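Local atomic coordinates of type I modular polyketide synthase (PDB entry 6IYR), a protein that acts, through its module 8 acyltransferase domain, in salinomycin synthesis, probably transferring an extender acyl unit from coenzyme A to an acyl carrier protein. Residues 238-243 / 339-344; 162-167 / 195-200; 61-64 / 69-72. All coordinates share one frame; numbering follows the deposited sequence.

Interaction 1 of 3, residues 238-243 / 339-344; sequences AAKVSA and SGIAPR
Next to Ile341, which carries this contact, the backbone N of Ala342 donates a hydrogen bond to OD2 of Asp237, at the start of helix 235-248, and so pins the loop 339-344 to that helix. Between the two segments themselves the touching is wholly aliphatic. CG1 of Ile341 sits between its backbone N and carbonyl carbon (chi1 59°), and the extended end of the chain carries CD1 to within 3.8 Å of CG2 of Val241, the two side chains meeting at about a right angle. The other branch has two partners: Ile341 CG2 lies 4.0 Å from Lys240 CD, and Ile341 CG2 lies 4.2 Å from Val241 CG2. The Lys240 chain is extended beyond CG, and its methylenes run past this methyl at a slant while the ammonium end continues beyond it. Leu338 and Ile224 also pack on Val241. Farther along the loop, Arg344 NE bonds to the carbonyl O of Gly231, tying down its other end. Since no hydrogen bond joins the two segments, dispersion and the burial of Ile341 and Val241 hold this interface, while the neighbouring polar bonds fix the course of the loop.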
loop_
_atom_site.group_PDB
_atom_site.type_symbol
_atom_site.label_atom_id
_atom_site.label_comp_id
_atom_site.label_asym_id
_atom_site.label_seq_id
_atom_site.Cartn_x
_atom_site.Cartn_y
_atom_site.Cartn_z
ATOM N N ALA A 238 -16.358 4.253 -7.936
ATOM C CA ALA A 238 -15.170 4.574 -7.157
ATOM C C ALA A 238 -14.360 5.684 -7.835
ATOM O O ALA A 238 -13.942 6.611 -7.182
ATOM C CB ALA A 238 -14.337 3.324 -6.891
ATOM N N ALA A 239 -14.332 5.702 -9.160
ATOM C CA ALA A 239 -13.630 6.728 -9.879
ATOM C C ALA A 239 -14.321 8.065 -9.722
ATOM O O ALA A 239 -13.690 9.115 -9.733
ATOM C CB ALA A 239 -13.555 6.375 -11.353
ATOM N N LYS A 240 -15.639 8.054 -9.808
ATOM C CA LYS A 240 -16.375 9.255 -9.579
ATOM C C LYS A 240 -16.079 9.821 -8.156
ATOM O O LYS A 240 -15.751 10.985 -8.021
ATOM C CB LYS A 240 -17.858 8.981 -9.784
ATOM C CG LYS A 240 -18.764 10.171 -9.596
ATOM C CD LYS A 240 -20.217 9.686 -9.723
ATOM C CE LYS A 240 -21.182 10.816 -10.005
ATOM N NZ LYS A 240 -22.463 10.309 -10.560
ATOM N N VAL A 241 -16.181 9.001 -7.122
ATOM C CA VAL A 241 -15.871 9.469 -5.757
ATOM C C VAL A 241 -14.461 10.037 -5.690
ATOM O O VAL A 241 -14.274 11.158 -5.210
ATOM C CB VAL A 241 -16.035 8.370 -4.708
ATOM C CG1 VAL A 241 -15.632 8.856 -3.317
ATOM C CG2 VAL A 241 -17.488 7.906 -4.652
ATOM N N SER A 242 -13.520 9.386 -6.382
ATOM C CA SER A 242 -12.130 9.791 -6.287
ATOM C C SER A 242 -11.940 11.150 -6.930
ATOM O O SER A 242 -11.370 12.051 -6.323
ATOM C CB SER A 242 -11.194 8.765 -6.943
ATOM O OG SER A 242 -9.860 9.271 -6.918
ATOM N N ALA A 243 -12.469 11.294 -8.135
ATOM C CA ALA A 243 -12.232 12.449 -8.937
ATOM C C ALA A 243 -13.010 13.649 -8.412
ATOM O O ALA A 243 -12.530 14.782 -8.449
ATOM C CB ALA A 243 -12.623 12.165 -10.361
ATOM N N SER A 339 -24.329 12.066 -5.034
ATOM C CA SER A 339 -25.651 11.553 -4.676
ATOM C C SER A 339 -26.022 10.311 -5.497
ATOM O O SER A 339 -26.853 9.519 -5.068
ATOM C CB SER A 339 -26.721 12.618 -4.885
ATOM O OG SER A 339 -26.791 12.927 -6.264
ATOM N N GLY A 340 -25.441 10.167 -6.683
ATOM C CA GLY A 340 -25.873 9.127 -7.609
ATOM C C GLY A 340 -25.176 7.782 -7.504
ATOM O O GLY A 340 -25.564 6.850 -8.183
ATOM N N ILE A 341 -24.142 7.644 -6.682
ATOM C CA ILE A 341 -23.441 6.364 -6.655
ATOM C C ILE A 341 -24.349 5.278 -6.076
ATOM O O ILE A 341 -25.242 5.576 -5.292
ATOM C CB ILE A 341 -22.102 6.438 -5.870
ATOM C CG1 ILE A 341 -22.330 6.883 -4.426
ATOM C CG2 ILE A 341 -21.162 7.428 -6.538
ATOM C CD1 ILE A 341 -21.050 6.909 -3.586
ATOM N N ALA A 342 -24.000 4.023 -6.334
ATOM C CA ALA A 342 -24.759 2.872 -5.865
ATOM C C ALA A 342 -23.854 1.866 -5.167
ATOM O O ALA A 342 -23.424 0.880 -5.765
ATOM C CB ALA A 342 -25.475 2.195 -7.040
ATOM N N PRO A 343 -23.628 2.059 -3.864
ATOM C CA PRO A 343 -22.762 1.119 -3.220
ATOM C C PRO A 343 -23.454 -0.224 -3.084
ATOM O O PRO A 343 -24.660 -0.283 -3.007
ATOM C CB PRO A 343 -22.524 1.737 -1.840
ATOM C CG PRO A 343 -23.611 2.701 -1.644
ATOM C CD PRO A 343 -23.964 3.194 -2.996
ATOM N N ARG A 344 -22.693 -1.272 -2.870
ATOM C CA ARG A 344 -23.278 -2.579 -2.843
ATOM C C ARG A 344 -22.412 -3.446 -1.987
ATOM O O ARG A 344 -21.485 -2.947 -1.356
ATOM C CB ARG A 344 -23.384 -3.105 -4.257
ATOM C CG ARG A 344 -22.048 -3.452 -4.863
ATOM C CD ARG A 344 -21.810 -2.669 -6.121
ATOM N NE ARG A 344 -20.666 -3.209 -6.851
ATOM C CZ ARG A 344 -20.547 -3.174 -8.175
ATOM N NH1 ARG A 344 -19.472 -3.680 -8.765
ATOM N NH2 ARG A 344 -21.469 -2.570 -8.907
#

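Interaction 2 of 3, residues 162-167 / 195-200; sequences DALAPY and LWAVMV
Leu164 and Trp196 join two helices, 151-164 and 188-208, in the part of the acyltransferase that has an alpha/beta-hydrolase-like architecture. The branch of Leu164 that does most of the touching is CD1, which reaches the six-membered half of the indole: it lies 4.0 Å from CZ3 of Trp196 and 4.1 Å from its CE3. It comes in at the rim, close to the plane of the ring, and not over a face. CG of Leu164 backs it up, also 4.0 Å from CZ3 of Trp196; the two side chains run antiparallel alongside one another. The indole is carried out from its helix with CG anti to the backbone N (chi1 172°), and this throws the benzo edge across to Leu164. One turn on, CG2 of Val200 lies 3.6 Å above the plane of the Trp196 ring, displaced from the centre of the ring system, so a residue of the same helix backs one face. On the pyrrole side NE1 makes a weak hydrogen bond to the carbonyl O of Ile224. That residue belongs to helix 222-230, whose first residue, Gly222, ends the Gly218-x-Ser220-x-Gly222 pattern, probably the nucleophile elbow of the acyltransferase fold. The Trp196 side chain comes near the elbow without touching it. It is buried among several helices: Leu235 and Ser242 of helix 235-248 and Cys160 of helix 151-164 also touch it. Beside the ring, Ala197 adds a smaller apolar surface, its CB 4.4 Å from CD1 of Leu164. Cys160, about one turn before Leu164, packs on Ala197 and Val200 as well, and so extends the seam between the two helices.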
loop_
_atom_site.group_PDB
_atom_site.type_symbol
_atom_site.label_atom_id
_atom_site.label_comp_id
_atom_site.label_asym_id
_atom_site.label_seq_id
_atom_site.Cartn_x
_atom_site.Cartn_y
_atom_site.Cartn_z
ATOM N N ASP A 162 -10.505 4.409 -18.086
ATOM C CA ASP A 162 -11.861 4.529 -18.663
ATOM C C ASP A 162 -12.865 4.992 -17.604
ATOM O O ASP A 162 -13.710 5.840 -17.885
ATOM C CB ASP A 162 -12.351 3.210 -19.277
ATOM C CG ASP A 162 -11.509 2.754 -20.459
ATOM O OD1 ASP A 162 -10.961 3.599 -21.209
ATOM O OD2 ASP A 162 -11.424 1.528 -20.646
ATOM N N ALA A 163 -12.746 4.456 -16.391
ATOM C CA ALA A 163 -13.649 4.821 -15.321
ATOM C C ALA A 163 -13.570 6.307 -15.002
ATOM O O ALA A 163 -14.581 6.951 -14.683
ATOM C CB ALA A 163 -13.388 3.975 -14.112
ATOM N N LEU A 164 -12.389 6.883 -15.177
ATOM C CA LEU A 164 -12.126 8.253 -14.765
ATOM C C LEU A 164 -12.546 9.203 -15.847
ATOM O O LEU A 164 -12.689 10.401 -15.609
ATOM C CB LEU A 164 -10.606 8.504 -14.455
ATOM C CG LEU A 164 -10.180 7.990 -13.089
ATOM C CD1 LEU A 164 -8.686 7.743 -13.034
ATOM C CD2 LEU A 164 -10.649 8.875 -11.921
ATOM N N ALA A 165 -12.589 8.714 -17.068
ATOM C CA ALA A 165 -12.616 9.605 -18.209
ATOM C C ALA A 165 -13.836 10.547 -18.285
ATOM O O ALA A 165 -13.755 11.627 -18.887
ATOM C CB ALA A 165 -12.521 8.804 -19.489
ATOM N N PRO A 166 -14.975 10.144 -17.715
ATOM C CA PRO A 166 -16.073 11.114 -17.731
ATOM C C PRO A 166 -15.793 12.297 -16.833
ATOM O O PRO A 166 -16.369 13.362 -16.997
ATOM C CB PRO A 166 -17.256 10.323 -17.195
ATOM C CG PRO A 166 -16.884 8.894 -17.356
ATOM C CD PRO A 166 -15.396 8.840 -17.191
ATOM N N TYR A 167 -14.821 12.157 -15.952
ATOM C CA TYR A 167 -14.702 13.095 -14.851
ATOM C C TYR A 167 -13.467 13.986 -14.930
ATOM O O TYR A 167 -13.323 14.941 -14.173
ATOM C CB TYR A 167 -14.701 12.360 -13.521
ATOM C CG TYR A 167 -15.912 11.534 -13.320
ATOM C CD1 TYR A 167 -17.168 12.128 -13.315
ATOM C CD2 TYR A 167 -15.833 10.147 -13.318
ATOM C CE1 TYR A 167 -18.309 11.375 -13.237
ATOM C CE2 TYR A 167 -16.971 9.385 -13.265
ATOM C CZ TYR A 167 -18.200 10.008 -13.201
ATOM O OH TYR A 167 -19.326 9.259 -13.127
ATOM N N LEU A 195 -3.369 8.389 -7.961
ATOM C CA LEU A 195 -2.985 7.450 -6.918
ATOM C C LEU A 195 -4.045 6.366 -6.730
ATOM O O LEU A 195 -3.730 5.232 -6.483
ATOM C CB LEU A 195 -2.734 8.138 -5.591
ATOM C CG LEU A 195 -1.357 8.806 -5.426
ATOM C CD1 LEU A 195 -1.288 9.585 -4.095
ATOM C CD2 LEU A 195 -0.278 7.730 -5.485
ATOM N N TRP A 196 -5.303 6.761 -6.744
ATOM C CA TRP A 196 -6.395 5.817 -6.691
ATOM C C TRP A 196 -6.175 4.689 -7.736
ATOM O O TRP A 196 -6.282 3.510 -7.405
ATOM C CB TRP A 196 -7.722 6.551 -6.961
ATOM C CG TRP A 196 -8.873 5.591 -7.113
ATOM C CD1 TRP A 196 -9.499 4.923 -6.129
ATOM C CD2 TRP A 196 -9.460 5.179 -8.322
ATOM N NE1 TRP A 196 -10.469 4.129 -6.644
ATOM C CE2 TRP A 196 -10.450 4.241 -8.003
ATOM C CE3 TRP A 196 -9.188 5.433 -9.664
ATOM C CZ2 TRP A 196 -11.207 3.601 -8.969
ATOM C CZ3 TRP A 196 -9.984 4.844 -10.611
ATOM C CH2 TRP A 196 -10.941 3.901 -10.268
ATOM N N ALA A 197 -5.959 5.079 -8.979
ATOM C CA ALA A 197 -5.849 4.153 -10.088
ATOM C C ALA A 197 -4.646 3.245 -9.962
ATOM O O ALA A 197 -4.753 2.030 -10.189
ATOM C CB ALA A 197 -5.767 4.925 -11.392
ATOM N N VAL A 198 -3.551 3.796 -9.452
ATOM C CA VAL A 198 -2.357 2.994 -9.181
ATOM C C VAL A 198 -2.620 1.960 -8.117
ATOM O O VAL A 198 -2.300 0.791 -8.298
ATOM C CB VAL A 198 -1.151 3.869 -8.797
ATOM C CG1 VAL A 198 0.018 3.042 -8.254
ATOM C CG2 VAL A 198 -0.732 4.709 -9.977
ATOM N N MET A 199 -3.214 2.370 -7.011
ATOM C CA MET A 199 -3.461 1.435 -5.923
ATOM C C MET A 199 -4.468 0.333 -6.302
ATOM O O MET A 199 -4.276 -0.868 -5.971
ATOM C CB MET A 199 -3.925 2.172 -4.682
ATOM C CG MET A 199 -2.902 3.138 -4.068
ATOM S SD MET A 199 -3.468 3.736 -2.450
ATOM C CE MET A 199 -4.689 4.907 -3.046
ATOM N N VAL A 200 -5.529 0.713 -6.999
ATOM C CA VAL A 200 -6.486 -0.289 -7.478
ATOM C C VAL A 200 -5.757 -1.286 -8.396
ATOM O O VAL A 200 -5.968 -2.475 -8.321
ATOM C CB VAL A 200 -7.654 0.382 -8.191
ATOM C CG1 VAL A 200 -8.544 -0.659 -8.886
ATOM C CG2 VAL A 200 -8.463 1.173 -7.159
#

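Interaction 3 of 3, residues 61-64 / 69-72; sequences AEFT and ALRP
The chain leaves the last turn of helix 50-65 and doubles back through a short loop, bringing the CA atoms of Thr64 and Leu70 to 7.2 Å from each other. This is the turn of a helix-loop-helix unit: Arg71 takes the N-cap position of the next helix, 72-79, and Leu70 just before it is extended. With strand 41-47, on which they pack, these helices are consistent with the alpha/beta linker that precedes the acyltransferase in modular polyketide synthases. Leu70 points its side chain back at the helix, with CG anti to the backbone N (chi1 -176°). Its CD1 methyl is the atom that meets both partners. The closer is CE2 of Phe63, 3.7 Å away, on a ring that swings its far end toward the loop although its CB sets off in another direction. The two side chains meet at a slant. While Leu70 is buried, Phe63 lies on the exposed side of the turn, and its ring probably shields part of the leucine. Inward, Trp43 of strand 41-47 touches both Leu70 and Thr64, and Leu101 of helix 97-108 packs on Thr64. The second partner of the Leu70 CD1 methyl is Thr64, whose CB carbon stands 4.3 Å from it.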
loop_
_atom_site.group_PDB
_atom_site.type_symbol
_atom_site.label_atom_id
_atom_site.label_comp_id
_atom_site.label_asym_id
_atom_site.label_seq_id
_atom_site.Cartn_x
_atom_site.Cartn_y
_atom_site.Cartn_z
ATOM N N ALA A 61 23.694 -23.876 -5.140
ATOM C CA ALA A 61 24.859 -23.183 -5.636
ATOM C C ALA A 61 25.840 -24.173 -6.249
ATOM O O ALA A 61 26.406 -23.914 -7.280
ATOM C CB ALA A 61 25.512 -22.393 -4.530
ATOM N N GLU A 62 26.009 -25.329 -5.623
ATOM C CA GLU A 62 26.905 -26.343 -6.143
ATOM C C GLU A 62 26.416 -26.811 -7.506
ATOM O O GLU A 62 27.187 -26.952 -8.432
ATOM C CB GLU A 62 27.023 -27.508 -5.162
ATOM C CG GLU A 62 27.853 -27.184 -3.939
ATOM C CD GLU A 62 27.640 -28.150 -2.795
ATOM O OE1 GLU A 62 27.990 -27.799 -1.660
ATOM O OE2 GLU A 62 27.124 -29.251 -3.025
ATOM N N PHE A 63 25.117 -27.008 -7.631
ATOM C CA PHE A 63 24.555 -27.419 -8.885
ATOM C C PHE A 63 24.757 -26.395 -9.997
ATOM O O PHE A 63 25.099 -26.766 -11.104
ATOM C CB PHE A 63 23.071 -27.694 -8.705
ATOM C CG PHE A 63 22.315 -27.719 -9.983
ATOM C CD1 PHE A 63 22.198 -28.883 -10.699
ATOM C CD2 PHE A 63 21.736 -26.574 -10.475
ATOM C CE1 PHE A 63 21.507 -28.917 -11.881
ATOM C CE2 PHE A 63 21.042 -26.596 -11.657
ATOM C CZ PHE A 63 20.930 -27.771 -12.364
ATOM N N THR A 64 24.539 -25.115 -9.717
ATOM C CA THR A 64 24.717 -24.100 -10.752
ATOM C C THR A 64 26.168 -23.884 -11.139
ATOM O O THR A 64 26.466 -23.542 -12.254
ATOM C CB THR A 64 23.902 -22.781 -10.606
ATOM O OG1 THR A 64 24.705 -21.735 -10.095
ATOM C CG2 THR A 64 22.688 -22.940 -9.791
ATOM N N ALA A 69 25.286 -24.682 -19.312
ATOM C CA ALA A 69 24.128 -24.224 -20.069
ATOM C C ALA A 69 22.848 -24.258 -19.239
ATOM O O ALA A 69 21.910 -24.934 -19.576
ATOM C CB ALA A 69 23.963 -25.058 -21.319
ATOM N N LEU A 70 22.803 -23.478 -18.181
ATOM C CA LEU A 70 21.675 -23.459 -17.288
ATOM C C LEU A 70 20.436 -22.827 -17.885
ATOM O O LEU A 70 20.516 -21.802 -18.530
ATOM C CB LEU A 70 22.061 -22.659 -16.054
ATOM C CG LEU A 70 21.084 -22.548 -14.893
ATOM C CD1 LEU A 70 21.315 -23.713 -13.956
ATOM C CD2 LEU A 70 21.311 -21.239 -14.166
ATOM N N ARG A 71 19.294 -23.462 -17.667
ATOM C CA ARG A 71 18.009 -22.887 -18.079
ATOM C C ARG A 71 17.221 -22.402 -16.840
ATOM O O ARG A 71 16.601 -23.193 -16.144
ATOM C CB ARG A 71 17.194 -23.950 -18.830
ATOM C CG ARG A 71 17.898 -24.625 -20.016
ATOM C CD ARG A 71 18.572 -23.645 -20.972
ATOM N NE ARG A 71 17.985 -22.299 -20.940
ATOM C CZ ARG A 71 18.599 -21.189 -21.355
ATOM N NH1 ARG A 71 17.982 -20.016 -21.261
ATOM N NH2 ARG A 71 19.826 -21.243 -21.865
ATOM N N PRO A 72 17.334 -21.118 -16.493
ATOM C CA PRO A 72 16.841 -20.684 -15.161
ATOM C C PRO A 72 15.312 -20.814 -14.948
ATOM O O PRO A 72 14.881 -21.253 -13.875
ATOM C CB PRO A 72 17.277 -19.223 -15.059
ATOM C CG PRO A 72 17.945 -18.876 -16.330
ATOM C CD PRO A 72 17.926 -20.032 -17.276
#

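Interactions 1 and 2, centres 12 Å apart, both lie within the acyltransferase domain, interaction 2 wholly buried and interaction 1 buried but for Lys240. Ser242 OG lies 3.5 Å from Trp196 CB, and Ala239 CB is 3.5 Å from the carbonyl O of Ala163. Helix 235-248 thus packs against both segments of interaction 2 and receives the loop of interaction 1. Interaction 3 is remote, its centre 44 Å from that of interaction 2, and closes a local turn near the N-terminus. All three are apolar, but differently composed: aliphatic branches beside a lysine in 1, a leucine at the edge of a buried indole in 2, and a leucine against an exposed phenylalanine in 3.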